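Local coordinates for protein Amuc_1100 (Akkermansia muciniphila, PDB 6KNY) that is of unknown function but is probably anchored in the membrane by a transmembrane helix, which is absent from the crystallised monomer, at residues A[137-142]-A[187-192]; A[202-207]-A[270-275]. One frame throughout, in Å; residues are numbered along the deposited sequence.

Interaction 1 (A[137-142]-A[187-192]); sequences CGLSKF and LKAMNA
Cys137 sets its sulfur against the helix 183-194, over the face of the Lys188-Ala189 peptide. SG lies 3.5 Å from Lys188 O and 3.7 Å from Ala189 N, with no hydrogen bond, and it also meets the methyl CB of Ala192 one turn further on. Behind the sulfur, Cys137 CB packs against Lys188 CB at 3.8 Å. The thiol is aimed by its first torsion: SG stands beside the backbone N and anti to the carbonyl carbon (chi1 -67°), which carries it along the helix toward Ala192. From Lys188 CB, which also touches SG, the extended chain runs back along the loop, CD passing 3.8 Å from Cys137 O; NZ stays about as far from that oxygen, 4.0 Å, with no hydrogen bond. A second, lighter touch comes from Leu139, whose branch CD2 reaches the methyl CB of Ala189 at 4.2 Å. Ala189 is thus met by both Cys137 and Leu139. Around this first shell, Leu139 and Ala189 both rest on Phe179 of strand 170-181, and Ala189 also touches Leu134 of helix 117-134. Between Cys137 and Leu139, Gly138 has a positive phi of 85°, and the chain passes from there toward strand 141-146. Ser140 and Lys141 both face Gln180 in a classic beta bulge, and Ser140 OG is hydrogen-bonded to Gln180 O and Gln264 NE2. The contact therefore joins the loop after helix 117-134 to helix 183-194, close to the start of strand 141-146, which lies between strands 94-95 and 170-181. With no hydrogen bond or salt bridge across it, cohesion rests on van der Waals contact: a buried thiol, the Lys188 methylenes, a leucine branch and small alanine methyls, consistent with the loop's close approach to the helix.

Interaction 2 (A[202-207]-A[270-275]); sequences TVNSIR and SLNLVH
Thr202 and Asn272 form an antiparallel hydrogen-bonded pair, joined in both directions: Thr202 N to Asn272 O at 2.8 Å and Asn272 N to Thr202 O at 2.9 Å, both nearly straight. Beyond the non-hydrogen-bonded pair Val203-Leu271, Ser270 N gives a 2.8 Å bond to Ser205 O. Ser270 O accepts twice, from Asn204 N at 2.8 Å, bent to 136° at the hydrogen, and weakly from Ser205 N. A CA-H...O contact from Leu271 CA to Thr202 O adds to the backbone pairing. Among polar side chains, the Asn204 amide, with CG swung opposite the backbone N (chi1 179°), brings ND2 within 3.3 Å of Ser270 OG, a weak bond and a doubtful one, since Ser270 has two conformers. The Asn204 and Asn272 amides are steeply inclined, their planes 71° apart, and Asn272 ND2 lies 3.6 Å from Asn204 CB rather than pairing with the other amide. The methyl CG2 of Thr202 sits against Asn272 O and CB, whereas the apolar pair Val203 CG2 and Leu271 CD2 meets at 3.9 Å on the other face, where Leu271 also touches Leu130 of helix 117-134. Asn204 and Ser205 both opposite Ser270 make a classic beta bulge, here turning a corner in strand 201-210, an edge strand of the mixed sheet within this chain, paired antiparallel with 265-276.

How the interactions relate
Interactions 1 and 2 follow one another along the chain: helix 183-194, which takes the loop contact of interaction 1, leads into strand 201-210, which pairs in interaction 2. Their centres are 16 Å apart and their nearest atoms about 4 Å, without touching. Both reach the same mixed sheet, 137-142 running into strand 141-146 and 270-275 lying in strand 265-276, with strand 170-181 between these two strands. Helix 117-134 is shared as well, touching Ala189 through Leu134 and Leu271 through Leu130. The two differ in chemistry: interaction 1 is mostly buried and has no hydrogen bond across it, whereas interaction 2 lies at the surface and is held mainly by backbone hydrogen bonds.

Interaction 1 (A[137-142]-A[187-192])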
ATOM      1  N   CYS A 137     -13.439   2.382  -5.957  1.00 37.02           N
ATOM      2  CA  CYS A 137     -13.431   2.617  -7.393  1.00 36.45           C
ATOM      3  C   CYS A 137     -14.380   1.719  -8.174  1.00 37.56           C
ATOM      4  O   CYS A 137     -14.462   1.860  -9.395  1.00 43.95           O
ATOM      5  CB  CYS A 137     -12.007   2.466  -7.939  1.00 39.64           C
ATOM      6  SG  CYS A 137     -10.912   3.770  -7.327  1.00 36.54           S
ATOM      7  N   GLY A 138     -15.112   0.822  -7.515  1.00 36.98           N
ATOM      8  CA  GLY A 138     -16.041  -0.031  -8.237  1.00 32.87           C
ATOM      9  C   GLY A 138     -15.421  -1.275  -8.828  1.00 33.18           C
ATOM     10  O   GLY A 138     -15.966  -1.840  -9.789  1.00 34.24           O
ATOM     11  N   LEU A 139     -14.274  -1.709  -8.299  1.00 34.02           N
ATOM     12  CA  LEU A 139     -13.620  -2.915  -8.787  1.00 33.39           C
ATOM     13  C   LEU A 139     -14.441  -4.138  -8.407  1.00 35.52           C
ATOM     14  O   LEU A 139     -15.296  -4.088  -7.526  1.00 35.28           O
ATOM     15  CB  LEU A 139     -12.222  -3.045  -8.189  1.00 31.80           C
ATOM     16  CG  LEU A 139     -11.242  -1.921  -8.521  1.00 32.76           C
ATOM     17  CD1 LEU A 139     -10.038  -1.978  -7.596  1.00 33.99           C
ATOM     18  CD2 LEU A 139     -10.820  -1.981  -9.995  1.00 33.85           C
ATOM     19  N   SER A 140     -14.140  -5.270  -9.037  1.00 34.93           N
ATOM     20  CA  SER A 140     -14.869  -6.480  -8.692  1.00 34.09           C
ATOM     21  C   SER A 140     -14.078  -7.443  -7.820  1.00 33.69           C
ATOM     22  O   SER A 140     -14.686  -8.242  -7.098  1.00 35.91           O
ATOM     23  CB  SER A 140     -15.336  -7.201  -9.962  1.00 35.67           C
ATOM     24  OG  SER A 140     -14.224  -7.768 -10.616  1.00 49.45           O
ATOM     25  N   LYS A 141     -12.745  -7.423  -7.893  0.51 33.97           N
ATOM     26  CA  LYS A 141     -11.931  -8.315  -7.076  0.51 33.60           C
ATOM     27  C   LYS A 141     -10.585  -7.674  -6.791  0.51 32.82           C
ATOM     28  O   LYS A 141     -10.009  -7.017  -7.661  0.51 33.99           O
ATOM     29  CB  LYS A 141     -11.675  -9.677  -7.746  0.51 37.07           C
ATOM     30  CG  LYS A 141     -12.761 -10.179  -8.677  0.51 39.59           C
ATOM     31  CD  LYS A 141     -12.473 -11.581  -9.149  0.51 39.53           C
ATOM     32  CE  LYS A 141     -13.616 -12.083 -10.015  0.51 41.98           C
ATOM     33  NZ  LYS A 141     -13.364 -13.441 -10.555  0.51 43.09           N
ATOM     34  N   PHE A 142     -10.098  -7.877  -5.569  1.00 32.82           N
ATOM     35  CA  PHE A 142      -8.684  -7.745  -5.239  1.00 30.84           C
ATOM     36  C   PHE A 142      -8.067  -9.134  -5.356  1.00 33.45           C
ATOM     37  O   PHE A 142      -8.541 -10.084  -4.720  1.00 35.02           O
ATOM     38  CB  PHE A 142      -8.477  -7.198  -3.825  1.00 31.14           C
ATOM     39  CG  PHE A 142      -8.830  -5.746  -3.665  1.00 35.70           C
ATOM     40  CD1 PHE A 142      -8.043  -4.762  -4.240  1.00 34.83           C
ATOM     41  CD2 PHE A 142      -9.934  -5.362  -2.906  1.00 35.94           C
ATOM     42  CE1 PHE A 142      -8.359  -3.410  -4.080  1.00 37.71           C
ATOM     43  CE2 PHE A 142     -10.253  -4.021  -2.742  1.00 36.57           C
ATOM     44  CZ  PHE A 142      -9.468  -3.043  -3.326  1.00 38.83           C
ATOM     45  N   LEU A 187      -9.787   2.479 -14.660  1.00 33.33           N
ATOM     46  CA  LEU A 187      -9.343   3.863 -14.851  1.00 35.29           C
ATOM     47  C   LEU A 187      -9.429   4.655 -13.555  1.00 32.09           C
ATOM     48  O   LEU A 187      -8.515   5.427 -13.235  1.00 37.47           O
ATOM     49  CB  LEU A 187     -10.152   4.547 -15.961  1.00 40.46           C
ATOM     50  CG  LEU A 187     -10.125   3.896 -17.356  1.00 46.45           C
ATOM     51  CD1 LEU A 187     -11.273   4.400 -18.223  1.00 51.66           C
ATOM     52  CD2 LEU A 187      -8.795   4.111 -18.079  1.00 44.77           C
ATOM     53  N   LYS A 188     -10.511   4.482 -12.786  1.00 33.46           N
ATOM     54  CA  LYS A 188     -10.591   5.155 -11.486  1.00 35.00           C
ATOM     55  C   LYS A 188      -9.513   4.652 -10.534  1.00 32.14           C
ATOM     56  O   LYS A 188      -8.971   5.426  -9.740  1.00 32.83           O
ATOM     57  CB  LYS A 188     -11.959   4.952 -10.834  1.00 38.21           C
ATOM     58  CG  LYS A 188     -13.150   5.511 -11.578  1.00 45.35           C
ATOM     59  CD  LYS A 188     -14.398   5.382 -10.701  1.00 47.49           C
ATOM     60  CE  LYS A 188     -15.673   5.419 -11.526  1.00 52.68           C
ATOM     61  NZ  LYS A 188     -16.811   4.670 -10.894  1.00 59.36           N
ATOM     62  N   ALA A 189      -9.244   3.347 -10.551  1.00 28.94           N
ATOM     63  CA  ALA A 189      -8.208   2.788  -9.687  1.00 29.62           C
ATOM     64  C   ALA A 189      -6.847   3.360 -10.045  1.00 30.41           C
ATOM     65  O   ALA A 189      -6.073   3.769  -9.170  1.00 28.98           O
ATOM     66  CB  ALA A 189      -8.189   1.260  -9.809  1.00 29.09           C
ATOM     67  N   MET A 190      -6.544   3.400 -11.341  1.00 33.45           N
ATOM     68  CA  MET A 190      -5.268   3.936 -11.788  1.00 34.53           C
ATOM     69  C   MET A 190      -5.093   5.389 -11.342  1.00 33.29           C
ATOM     70  O   MET A 190      -4.025   5.770 -10.855  1.00 26.99           O
ATOM     71  CB  MET A 190      -5.159   3.775 -13.303  1.00 31.92           C
ATOM     72  CG  MET A 190      -4.860   2.325 -13.698  1.00 30.32           C
ATOM     73  SD  MET A 190      -4.914   2.029 -15.474  1.00 36.07           S
ATOM     74  CE  MET A 190      -3.727   3.240 -16.075  1.00 36.28           C
ATOM     75  N   ASN A 191      -6.139   6.210 -11.467  1.00 38.93           N
ATOM     76  CA  ASN A 191      -6.017   7.596 -11.008  1.00 39.70           C
ATOM     77  C   ASN A 191      -5.855   7.670  -9.496  1.00 36.91           C
ATOM     78  O   ASN A 191      -5.167   8.556  -8.982  1.00 38.85           O
ATOM     79  CB  ASN A 191      -7.218   8.444 -11.428  1.00 47.70           C
ATOM     80  CG  ASN A 191      -7.171   9.851 -10.799  1.00 54.83           C
ATOM     81  OD1 ASN A 191      -6.424  10.728 -11.247  1.00 52.11           O
ATOM     82  ND2 ASN A 191      -7.931  10.044  -9.727  1.00 57.08           N
ATOM     83  N   ALA A 192      -6.472   6.747  -8.761  1.00 34.74           N
ATOM     84  CA  ALA A 192      -6.387   6.812  -7.302  1.00 30.58           C
ATOM     85  C   ALA A 192      -4.975   6.510  -6.808  1.00 31.66           C
ATOM     86  O   ALA A 192      -4.507   7.111  -5.827  1.00 31.99           O
ATOM     87  CB  ALA A 192      -7.401   5.847  -6.680  1.00 30.90           C
TER

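Interaction 2 (A[202-207]-A[270-275])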
ATOM      1  N   THR A 202       5.078   5.430  -6.616  1.00 25.98           N
ATOM      2  CA  THR A 202       5.531   5.634  -7.978  1.00 26.23           C
ATOM      3  C   THR A 202       5.419   4.311  -8.722  1.00 24.77           C
ATOM      4  O   THR A 202       5.497   3.239  -8.119  1.00 24.26           O
ATOM      5  CB  THR A 202       6.960   6.199  -7.999  1.00 29.50           C
ATOM      6  OG1 THR A 202       7.285   6.608  -9.338  1.00 36.77           O
ATOM      7  CG2 THR A 202       7.964   5.152  -7.523  1.00 27.18           C
ATOM      8  N   VAL A 203       5.153   4.388 -10.022  1.00 24.71           N
ATOM      9  CA  VAL A 203       4.812   3.203 -10.806  1.00 23.60           C
ATOM     10  C   VAL A 203       6.091   2.664 -11.430  1.00 21.76           C
ATOM     11  O   VAL A 203       6.675   3.292 -12.319  1.00 24.82           O
ATOM     12  CB  VAL A 203       3.759   3.510 -11.878  1.00 25.52           C
ATOM     13  CG1 VAL A 203       3.564   2.297 -12.795  1.00 28.33           C
ATOM     14  CG2 VAL A 203       2.438   3.907 -11.232  1.00 27.83           C
ATOM     15  N   ASN A 204       6.536   1.506 -10.948  1.00 19.32           N
ATOM     16  CA  ASN A 204       7.658   0.819 -11.569  1.00 20.09           C
ATOM     17  C   ASN A 204       7.234   0.152 -12.872  1.00 20.77           C
ATOM     18  O   ASN A 204       7.925   0.270 -13.892  1.00 22.63           O
ATOM     19  CB  ASN A 204       8.241  -0.199 -10.598  1.00 22.35           C
ATOM     20  CG  ASN A 204       9.400  -0.956 -11.186  1.00 24.83           C
ATOM     21  OD1 ASN A 204      10.389  -0.357 -11.637  1.00 27.89           O
ATOM     22  ND2 ASN A 204       9.287  -2.274 -11.201  1.00 24.03           N
ATOM     23  N   SER A 205       6.101  -0.549 -12.869  1.00 20.75           N
ATOM     24  CA  SER A 205       5.624  -1.201 -14.085  1.00 23.57           C
ATOM     25  C   SER A 205       4.151  -1.525 -13.896  1.00 23.00           C
ATOM     26  O   SER A 205       3.648  -1.542 -12.773  1.00 23.25           O
ATOM     27  CB  SER A 205       6.427  -2.469 -14.414  1.00 23.80           C
ATOM     28  OG  SER A 205       6.181  -3.493 -13.470  1.00 30.26           O
ATOM     29  N   ILE A 206       3.464  -1.781 -15.009  1.00 23.29           N
ATOM     30  CA  ILE A 206       2.044  -2.127 -14.967  1.00 24.45           C
ATOM     31  C   ILE A 206       1.727  -3.044 -16.144  1.00 25.92           C
ATOM     32  O   ILE A 206       2.315  -2.908 -17.221  1.00 24.71           O
ATOM     33  CB  ILE A 206       1.141  -0.875 -14.979  1.00 24.89           C
ATOM     34  CG1 ILE A 206      -0.333  -1.292 -14.779  1.00 25.95           C
ATOM     35  CG2 ILE A 206       1.335  -0.041 -16.263  1.00 24.39           C
ATOM     36  CD1 ILE A 206      -1.248  -0.130 -14.415  1.00 26.71           C
ATOM     37  N   ARG A 207       0.832  -4.012 -15.919  1.00 26.57           N
ATOM     38  CA  ARG A 207       0.242  -4.812 -16.985  1.00 27.95           C
ATOM     39  C   ARG A 207      -1.270  -4.659 -16.904  1.00 28.38           C
ATOM     40  O   ARG A 207      -1.856  -4.749 -15.812  1.00 27.39           O
ATOM     41  CB  ARG A 207       0.661  -6.292 -16.896  1.00 34.00           C
ATOM     42  CG  ARG A 207       0.289  -7.141 -18.154  1.00 44.17           C
ATOM     43  CD  ARG A 207       0.783  -8.615 -18.094  1.00 56.98           C
ATOM     44  NE  ARG A 207       2.156  -8.763 -17.596  1.00 71.74           N
ATOM     45  CZ  ARG A 207       3.120  -9.441 -18.224  1.00 77.55           C
ATOM     46  NH1 ARG A 207       4.340  -9.518 -17.701  1.00 71.68           N
ATOM     47  NH2 ARG A 207       2.868 -10.043 -19.379  1.00 83.77           N
ATOM     48  N   SER A 270       3.292  -2.751 -10.304  0.60 26.05           N
ATOM     49  CA  SER A 270       4.455  -2.772  -9.427  0.60 25.29           C
ATOM     50  C   SER A 270       4.709  -1.345  -8.968  0.60 24.17           C
ATOM     51  O   SER A 270       4.879  -0.445  -9.800  0.60 22.13           O
ATOM     52  CB  SER A 270       5.665  -3.333 -10.173  0.60 25.92           C
ATOM     53  OG  SER A 270       6.797  -3.416  -9.342  0.60 28.31           O
ATOM     54  N   LEU A 271       4.735  -1.135  -7.652  1.00 23.73           N
ATOM     55  CA  LEU A 271       4.865   0.198  -7.099  1.00 24.56           C
ATOM     56  C   LEU A 271       6.101   0.290  -6.221  1.00 25.44           C
ATOM     57  O   LEU A 271       6.564  -0.710  -5.657  1.00 25.24           O
ATOM     58  CB  LEU A 271       3.620   0.554  -6.291  1.00 23.93           C
ATOM     59  CG  LEU A 271       2.310   0.498  -7.095  1.00 25.39           C
ATOM     60  CD1 LEU A 271       1.123   0.428  -6.152  1.00 26.33           C
ATOM     61  CD2 LEU A 271       2.181   1.702  -8.017  1.00 26.29           C
ATOM     62  N   ASN A 272       6.654   1.495  -6.136  1.00 23.48           N
ATOM     63  CA  ASN A 272       7.613   1.838  -5.094  1.00 25.30           C
ATOM     64  C   ASN A 272       7.000   2.958  -4.270  1.00 24.31           C
ATOM     65  O   ASN A 272       6.763   4.056  -4.788  1.00 21.84           O
ATOM     66  CB  ASN A 272       8.960   2.250  -5.676  1.00 30.12           C
ATOM     67  CG  ASN A 272       9.722   1.066  -6.283  1.00 34.77           C
ATOM     68  OD1 ASN A 272      10.293   0.240  -5.574  1.00 38.57           O
ATOM     69  ND2 ASN A 272       9.747   1.002  -7.598  1.00 36.87           N
ATOM     70  N   LEU A 273       6.698   2.652  -3.009  1.00 23.40           N
ATOM     71  CA  LEU A 273       6.336   3.672  -2.031  1.00 21.51           C
ATOM     72  C   LEU A 273       7.598   4.433  -1.645  1.00 19.50           C
ATOM     73  O   LEU A 273       8.598   3.825  -1.253  1.00 19.75           O
ATOM     74  CB  LEU A 273       5.709   3.012  -0.804  1.00 21.64           C
ATOM     75  CG  LEU A 273       5.438   3.870   0.440  1.00 23.18           C
ATOM     76  CD1 LEU A 273       4.410   4.963   0.136  1.00 22.30           C
ATOM     77  CD2 LEU A 273       5.019   2.976   1.641  1.00 26.95           C
ATOM     78  N   VAL A 274       7.566   5.754  -1.748  1.00 20.39           N
ATOM     79  CA  VAL A 274       8.758   6.564  -1.516  1.00 22.12           C
ATOM     80  C   VAL A 274       8.748   7.020  -0.057  1.00 24.06           C
ATOM     81  O   VAL A 274       7.883   7.806   0.346  1.00 26.52           O
ATOM     82  CB  VAL A 274       8.806   7.748  -2.490  1.00 20.55           C
ATOM     83  CG1 VAL A 274      10.010   8.642  -2.213  1.00 21.21           C
ATOM     84  CG2 VAL A 274       8.816   7.219  -3.945  1.00 20.67           C
ATOM     85  N   HIS A 275       9.692   6.510   0.747  1.00 24.21           N
ATOM     86  CA  HIS A 275       9.863   6.998   2.114  1.00 24.31           C
ATOM     87  C   HIS A 275      10.968   8.055   2.144  1.00 24.16           C
ATOM     88  O   HIS A 275      12.138   7.741   1.900  1.00 22.40           O
ATOM     89  CB  HIS A 275      10.203   5.883   3.104  1.00 22.20           C
ATOM     90  CG  HIS A 275      10.341   6.398   4.508  1.00 24.31           C
ATOM     91  ND1 HIS A 275      11.561   6.709   5.078  1.00 25.49           N
ATOM     92  CD2 HIS A 275       9.403   6.749   5.422  1.00 27.19           C
ATOM     93  CE1 HIS A 275      11.371   7.190   6.295  1.00 26.62           C
ATOM     94  NE2 HIS A 275      10.072   7.208   6.535  1.00 25.27           N
TER